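Long-range contact in replication protein (Sphinx1.76-related DNA, PDB 6H24), which probably initiates plasmid replication as a Rep-type protein, of which this chain is the N-terminal winged-helix (WH1) domain: residues A[3-17]-A[116-128]. Sequence-based numbering, arbitrary orientation.
Sequences LIVKDNALMNASYNL and AVVPLITRLEEQF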
loop_
_atom_site.group_PDB
_atom_site.type_symbol
_atom_site.label_atom_id
_atom_site.label_comp_id
_atom_site.label_asym_id
_atom_site.label_seq_id
_atom_site.Cartn_x
_atom_site.Cartn_y
_atom_site.Cartn_z
ATOM N N LEU A 3 -18.498 -3.097 -7.779
ATOM C CA LEU A 3 -18.306 -1.814 -7.108
ATOM C C LEU A 3 -19.181 -1.705 -5.863
ATOM O O LEU A 3 -18.747 -1.161 -4.843
ATOM C CB LEU A 3 -18.593 -0.659 -8.069
ATOM C CG LEU A 3 -18.300 0.746 -7.522
ATOM C CD1 LEU A 3 -16.857 0.909 -7.020
ATOM C CD2 LEU A 3 -18.633 1.784 -8.609
ATOM N N ILE A 4 -20.388 -2.279 -5.904
ATOM C CA ILE A 4 -21.247 -2.275 -4.724
ATOM C C ILE A 4 -20.627 -3.108 -3.609
ATOM O O ILE A 4 -20.664 -2.719 -2.435
ATOM C CB ILE A 4 -22.654 -2.787 -5.089
ATOM N N VAL A 5 -20.016 -4.243 -3.953
ATOM C CA VAL A 5 -19.425 -5.101 -2.931
ATOM C C VAL A 5 -18.250 -4.397 -2.262
ATOM O O VAL A 5 -18.110 -4.426 -1.031
ATOM C CB VAL A 5 -19.006 -6.451 -3.537
ATOM C CG1 VAL A 5 -18.290 -7.300 -2.505
ATOM C CG2 VAL A 5 -20.227 -7.204 -4.042
ATOM N N LYS A 6 -17.363 -3.790 -3.056
ATOM C CA LYS A 6 -16.205 -3.114 -2.471
ATOM C C LYS A 6 -16.651 -1.917 -1.637
ATOM O O LYS A 6 -16.141 -1.697 -0.534
ATOM C CB LYS A 6 -15.202 -2.716 -3.556
ATOM C CG LYS A 6 -13.908 -2.117 -2.985
ATOM C CD LYS A 6 -12.849 -1.774 -4.045
ATOM C CE LYS A 6 -13.292 -0.786 -5.097
ATOM N NZ LYS A 6 -12.114 -0.422 -5.934
ATOM N N ASP A 7 -17.591 -1.123 -2.162
ATOM C CA ASP A 7 -18.139 0.011 -1.423
ATOM C C ASP A 7 -18.660 -0.450 -0.067
ATOM O O ASP A 7 -18.319 0.122 0.976
ATOM C CB ASP A 7 -19.251 0.644 -2.274
ATOM C CG ASP A 7 -19.826 1.940 -1.694
ATOM O OD1 ASP A 7 -19.980 2.062 -0.463
ATOM O OD2 ASP A 7 -20.175 2.838 -2.501
ATOM N N ASN A 8 -19.437 -1.536 -0.061
ATOM C CA ASN A 8 -19.978 -2.070 1.183
ATOM C C ASN A 8 -18.866 -2.468 2.142
ATOM O O ASN A 8 -18.924 -2.170 3.340
ATOM C CB ASN A 8 -20.859 -3.283 0.893
ATOM C CG ASN A 8 -22.188 -2.908 0.286
ATOM O OD1 ASN A 8 -22.598 -1.747 0.320
ATOM N ND2 ASN A 8 -22.880 -3.897 -0.263
ATOM N N ALA A 9 -17.861 -3.186 1.636
ATOM C CA ALA A 9 -16.775 -3.640 2.501
ATOM C C ALA A 9 -16.016 -2.458 3.086
ATOM O O ALA A 9 -15.664 -2.460 4.273
ATOM C CB ALA A 9 -15.832 -4.559 1.726
ATOM N N LEU A 10 -15.737 -1.444 2.266
ATOM C CA LEU A 10 -14.992 -0.287 2.750
ATOM C C LEU A 10 -15.806 0.505 3.769
ATOM O O LEU A 10 -15.267 0.960 4.786
ATOM C CB LEU A 10 -14.585 0.601 1.577
ATOM C CG LEU A 10 -13.711 1.798 1.951
ATOM C CD1 LEU A 10 -12.389 1.289 2.515
ATOM C CD2 LEU A 10 -13.468 2.713 0.768
ATOM N N MET A 11 -17.105 0.697 3.512
ATOM C CA MET A 11 -17.927 1.457 4.446
ATOM C C MET A 11 -18.049 0.739 5.785
ATOM O O MET A 11 -17.987 1.372 6.846
ATOM C CB MET A 11 -19.314 1.706 3.849
ATOM C CG MET A 11 -19.344 2.590 2.606
ATOM S SD MET A 11 -18.499 4.181 2.798
ATOM C CE MET A 11 -17.089 3.937 1.718
ATOM N N ASN A 12 -18.211 -0.586 5.763
ATOM C CA ASN A 12 -18.261 -1.328 7.015
ATOM C C ASN A 12 -16.932 -1.217 7.752
ATOM O O ASN A 12 -16.901 -1.073 8.980
ATOM C CB ASN A 12 -18.616 -2.789 6.750
ATOM C CG ASN A 12 -20.112 -3.012 6.641
ATOM O OD1 ASN A 12 -20.867 -2.700 7.561
ATOM N ND2 ASN A 12 -20.548 -3.566 5.516
ATOM N N ALA A 13 -15.820 -1.284 7.017
ATOM C CA ALA A 13 -14.511 -1.124 7.645
ATOM C C ALA A 13 -14.308 0.293 8.171
ATOM O O ALA A 13 -13.584 0.494 9.154
ATOM C CB ALA A 13 -13.412 -1.489 6.644
ATOM N N SER A 14 -14.948 1.281 7.545
ATOM C CA SER A 14 -14.767 2.671 7.954
ATOM C C SER A 14 -15.202 2.917 9.393
ATOM O O SER A 14 -14.679 3.828 10.046
ATOM C CB SER A 14 -15.531 3.589 6.994
ATOM O OG SER A 14 -16.918 3.632 7.285
ATOM N N TYR A 15 -16.153 2.130 9.908
ATOM C CA TYR A 15 -16.596 2.296 11.287
ATOM C C TYR A 15 -15.476 2.064 12.292
ATOM O O TYR A 15 -15.605 2.485 13.448
ATOM C CB TYR A 15 -17.741 1.336 11.617
ATOM C CG TYR A 15 -19.013 1.512 10.815
ATOM C CD1 TYR A 15 -19.393 2.753 10.318
ATOM C CD2 TYR A 15 -19.846 0.429 10.573
ATOM C CE1 TYR A 15 -20.570 2.905 9.595
ATOM C CE2 TYR A 15 -21.016 0.568 9.853
ATOM C CZ TYR A 15 -21.374 1.805 9.365
ATOM O OH TYR A 15 -22.545 1.929 8.650
ATOM N N ASN A 16 -14.405 1.382 11.894
ATOM C CA ASN A 16 -13.335 1.065 12.830
ATOM C C ASN A 16 -12.348 2.210 12.991
ATOM O O ASN A 16 -11.592 2.228 13.969
ATOM C CB ASN A 16 -12.558 -0.165 12.357
ATOM C CG ASN A 16 -13.456 -1.339 12.049
ATOM O OD1 ASN A 16 -14.445 -1.580 12.738
ATOM N ND2 ASN A 16 -13.115 -2.080 11.001
ATOM N N LEU A 17 -12.328 3.153 12.052
ATOM C CA LEU A 17 -11.386 4.254 12.130
ATOM C C LEU A 17 -11.759 5.175 13.283
ATOM O O LEU A 17 -12.931 5.497 13.487
ATOM C CB LEU A 17 -11.387 5.056 10.828
ATOM C CG LEU A 17 -10.495 4.582 9.685
ATOM C CD1 LEU A 17 -10.746 3.115 9.370
ATOM C CD2 LEU A 17 -10.708 5.471 8.464
ATOM N N ALA A 116 -7.287 0.530 -4.414
ATOM C CA ALA A 116 -8.675 0.105 -4.262
ATOM C C ALA A 116 -9.542 1.199 -3.652
ATOM O O ALA A 116 -10.762 1.235 -3.896
ATOM C CB ALA A 116 -8.745 -1.145 -3.386
ATOM N N VAL A 117 -8.943 2.080 -2.857
ATOM C CA VAL A 117 -9.683 3.121 -2.155
ATOM C C VAL A 117 -9.892 4.354 -3.027
ATOM O O VAL A 117 -10.923 5.030 -2.906
ATOM C CB VAL A 117 -8.930 3.463 -0.856
ATOM C CG1 VAL A 117 -9.565 4.649 -0.161
ATOM C CG2 VAL A 117 -8.905 2.240 0.066
ATOM N N VAL A 118 -8.941 4.638 -3.919
ATOM C CA VAL A 118 -8.999 5.860 -4.722
ATOM C C VAL A 118 -10.375 6.089 -5.354
ATOM O O VAL A 118 -10.883 7.218 -5.279
ATOM C CB VAL A 118 -7.868 5.859 -5.755
ATOM C CG1 VAL A 118 -8.067 6.969 -6.762
ATOM C CG2 VAL A 118 -6.500 5.999 -5.088
ATOM N N PRO A 119 -11.011 5.106 -6.001
ATOM C CA PRO A 119 -12.301 5.383 -6.664
ATOM C C PRO A 119 -13.443 5.626 -5.699
ATOM O O PRO A 119 -14.497 6.113 -6.125
ATOM C CB PRO A 119 -12.564 4.124 -7.502
ATOM C CG PRO A 119 -11.653 3.077 -6.965
ATOM C CD PRO A 119 -10.506 3.748 -6.285
ATOM N N LEU A 120 -13.266 5.312 -4.420
ATOM C CA LEU A 120 -14.295 5.505 -3.407
ATOM C C LEU A 120 -14.010 6.695 -2.497
ATOM O O LEU A 120 -14.652 6.827 -1.454
ATOM C CB LEU A 120 -14.444 4.232 -2.574
ATOM C CG LEU A 120 -15.073 3.058 -3.325
ATOM C CD1 LEU A 120 -14.841 1.737 -2.603
ATOM C CD2 LEU A 120 -16.560 3.298 -3.533
ATOM N N ILE A 121 -13.077 7.575 -2.870
ATOM C CA ILE A 121 -12.726 8.690 -1.994
ATOM C C ILE A 121 -13.925 9.615 -1.780
ATOM O O ILE A 121 -14.132 10.122 -0.674
ATOM C CB ILE A 121 -11.511 9.450 -2.551
ATOM C CG1 ILE A 121 -10.223 8.683 -2.245
ATOM C CG2 ILE A 121 -11.410 10.830 -1.923
ATOM C CD1 ILE A 121 -9.793 8.769 -0.786
ATOM N N THR A 122 -14.733 9.852 -2.818
ATOM C CA THR A 122 -15.889 10.720 -2.620
ATOM C C THR A 122 -16.906 10.076 -1.687
ATOM O O THR A 122 -17.582 10.784 -0.927
ATOM C CB THR A 122 -16.537 11.101 -3.950
ATOM O OG1 THR A 122 -15.598 11.859 -4.716
ATOM C CG2 THR A 122 -17.770 11.961 -3.699
ATOM N N ARG A 123 -17.033 8.747 -1.728
ATOM C CA ARG A 123 -17.903 8.062 -0.777
ATOM C C ARG A 123 -17.378 8.216 0.646
ATOM O O ARG A 123 -18.159 8.391 1.590
ATOM C CB ARG A 123 -18.022 6.585 -1.142
ATOM C CG ARG A 123 -18.791 6.327 -2.429
ATOM C CD ARG A 123 -20.297 6.464 -2.216
ATOM N NE ARG A 123 -20.813 5.455 -1.292
ATOM C CZ ARG A 123 -21.208 5.692 -0.041
ATOM N NH1 ARG A 123 -21.166 6.915 0.471
ATOM N NH2 ARG A 123 -21.655 4.689 0.701
ATOM N N LEU A 124 -16.055 8.151 0.825
ATOM C CA LEU A 124 -15.492 8.374 2.152
ATOM C C LEU A 124 -15.719 9.808 2.614
ATOM O O LEU A 124 -15.981 10.045 3.796
ATOM C CB LEU A 124 -14.000 8.049 2.175
ATOM C CG LEU A 124 -13.624 6.574 2.033
ATOM C CD1 LEU A 124 -12.106 6.422 1.930
ATOM C CD2 LEU A 124 -14.173 5.753 3.190
ATOM N N GLU A 125 -15.577 10.783 1.712
ATOM C CA GLU A 125 -15.859 12.165 2.095
ATOM C C GLU A 125 -17.287 12.283 2.617
ATOM O O GLU A 125 -17.534 12.977 3.610
ATOM C CB GLU A 125 -15.578 13.113 0.926
ATOM C CG GLU A 125 -15.821 14.593 1.257
ATOM C CD GLU A 125 -15.428 15.554 0.136
ATOM O OE1 GLU A 125 -15.257 15.119 -1.025
ATOM O OE2 GLU A 125 -15.313 16.769 0.423
ATOM N N GLU A 126 -18.241 11.606 1.962
ATOM C CA GLU A 126 -19.630 11.611 2.413
ATOM C C GLU A 126 -19.764 10.916 3.761
ATOM O O GLU A 126 -20.408 11.433 4.682
ATOM C CB GLU A 126 -20.523 10.911 1.380
ATOM C CG GLU A 126 -20.579 11.601 0.026
ATOM C CD GLU A 126 -21.252 10.760 -1.051
ATOM O OE1 GLU A 126 -21.776 9.669 -0.737
ATOM O OE2 GLU A 126 -21.251 11.194 -2.223
ATOM N N GLN A 127 -19.131 9.748 3.895
ATOM C CA GLN A 127 -19.226 8.958 5.115
ATOM C C GLN A 127 -18.719 9.732 6.324
ATOM O O GLN A 127 -19.271 9.620 7.424
ATOM C CB GLN A 127 -18.412 7.670 4.930
ATOM C CG GLN A 127 -18.546 6.655 6.042
ATOM C CD GLN A 127 -19.791 5.811 5.906
ATOM O OE1 GLN A 127 -20.747 6.196 5.226
ATOM N NE2 GLN A 127 -19.790 4.646 6.547
ATOM N N PHE A 128 -17.637 10.479 6.144
ATOM C CA PHE A 128 -16.927 11.137 7.230
ATOM C C PHE A 128 -17.360 12.567 7.508
ATOM O O PHE A 128 -17.034 13.090 8.577
ATOM C CB PHE A 128 -15.424 11.092 6.935
ATOM C CG PHE A 128 -14.836 9.700 6.948
ATOM C CD1 PHE A 128 -15.481 8.653 7.592
ATOM C CD2 PHE A 128 -13.653 9.439 6.286
ATOM C CE1 PHE A 128 -14.933 7.376 7.598
ATOM C CE2 PHE A 128 -13.107 8.166 6.287
ATOM C CZ PHE A 128 -13.750 7.136 6.938
#
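D7 and R123 lock together the first helix of this WH1 winged-helix domain, which starts at residue 2, and the last, 121-128; within these segments their axes approach to 11.0 Å and run 37° from parallel. R123 is worth following outward. Its CB rests against M11 CE; CG and CD pass beside D7 OD2; NE then donates to the syn lone pair of that oxygen at 3.0 Å, nearly in the guanidinium plane. NH2 adds a weak bond to D7 OD1, and on the far side NH1 reaches E126 OE1, also weakly, making a three-residue charge network. With the R123 chain bent at chi2 and chi3, one face of its guanidinium lies against M11 SD. A methionine in place of R123 would probably leave the D7 carboxylate without its cationic mate and M11 SD without the flat group beneath it.

Deeper in, L10 CD2 sits against L120 CD1 (3.8 Å) and L124 CD2 (4.0 Å), while M11 CE also meets L124 CD2; F79 of strand 78-85 and W96 of a loop touch L10 as well. K6 crosses L120 obliquely, its CG and CE near L120 CD1, before a bend at chi3 brings NZ to A116 O, ahead of helix 121-128, in the carbonyl plane and on a lone pair, at 3.0 Å. At the other end L17 CD2 and S14 CB pack obliquely on the F128 ring. There Q127 NE2 donates to S14 OG (3.1 Å, 152°).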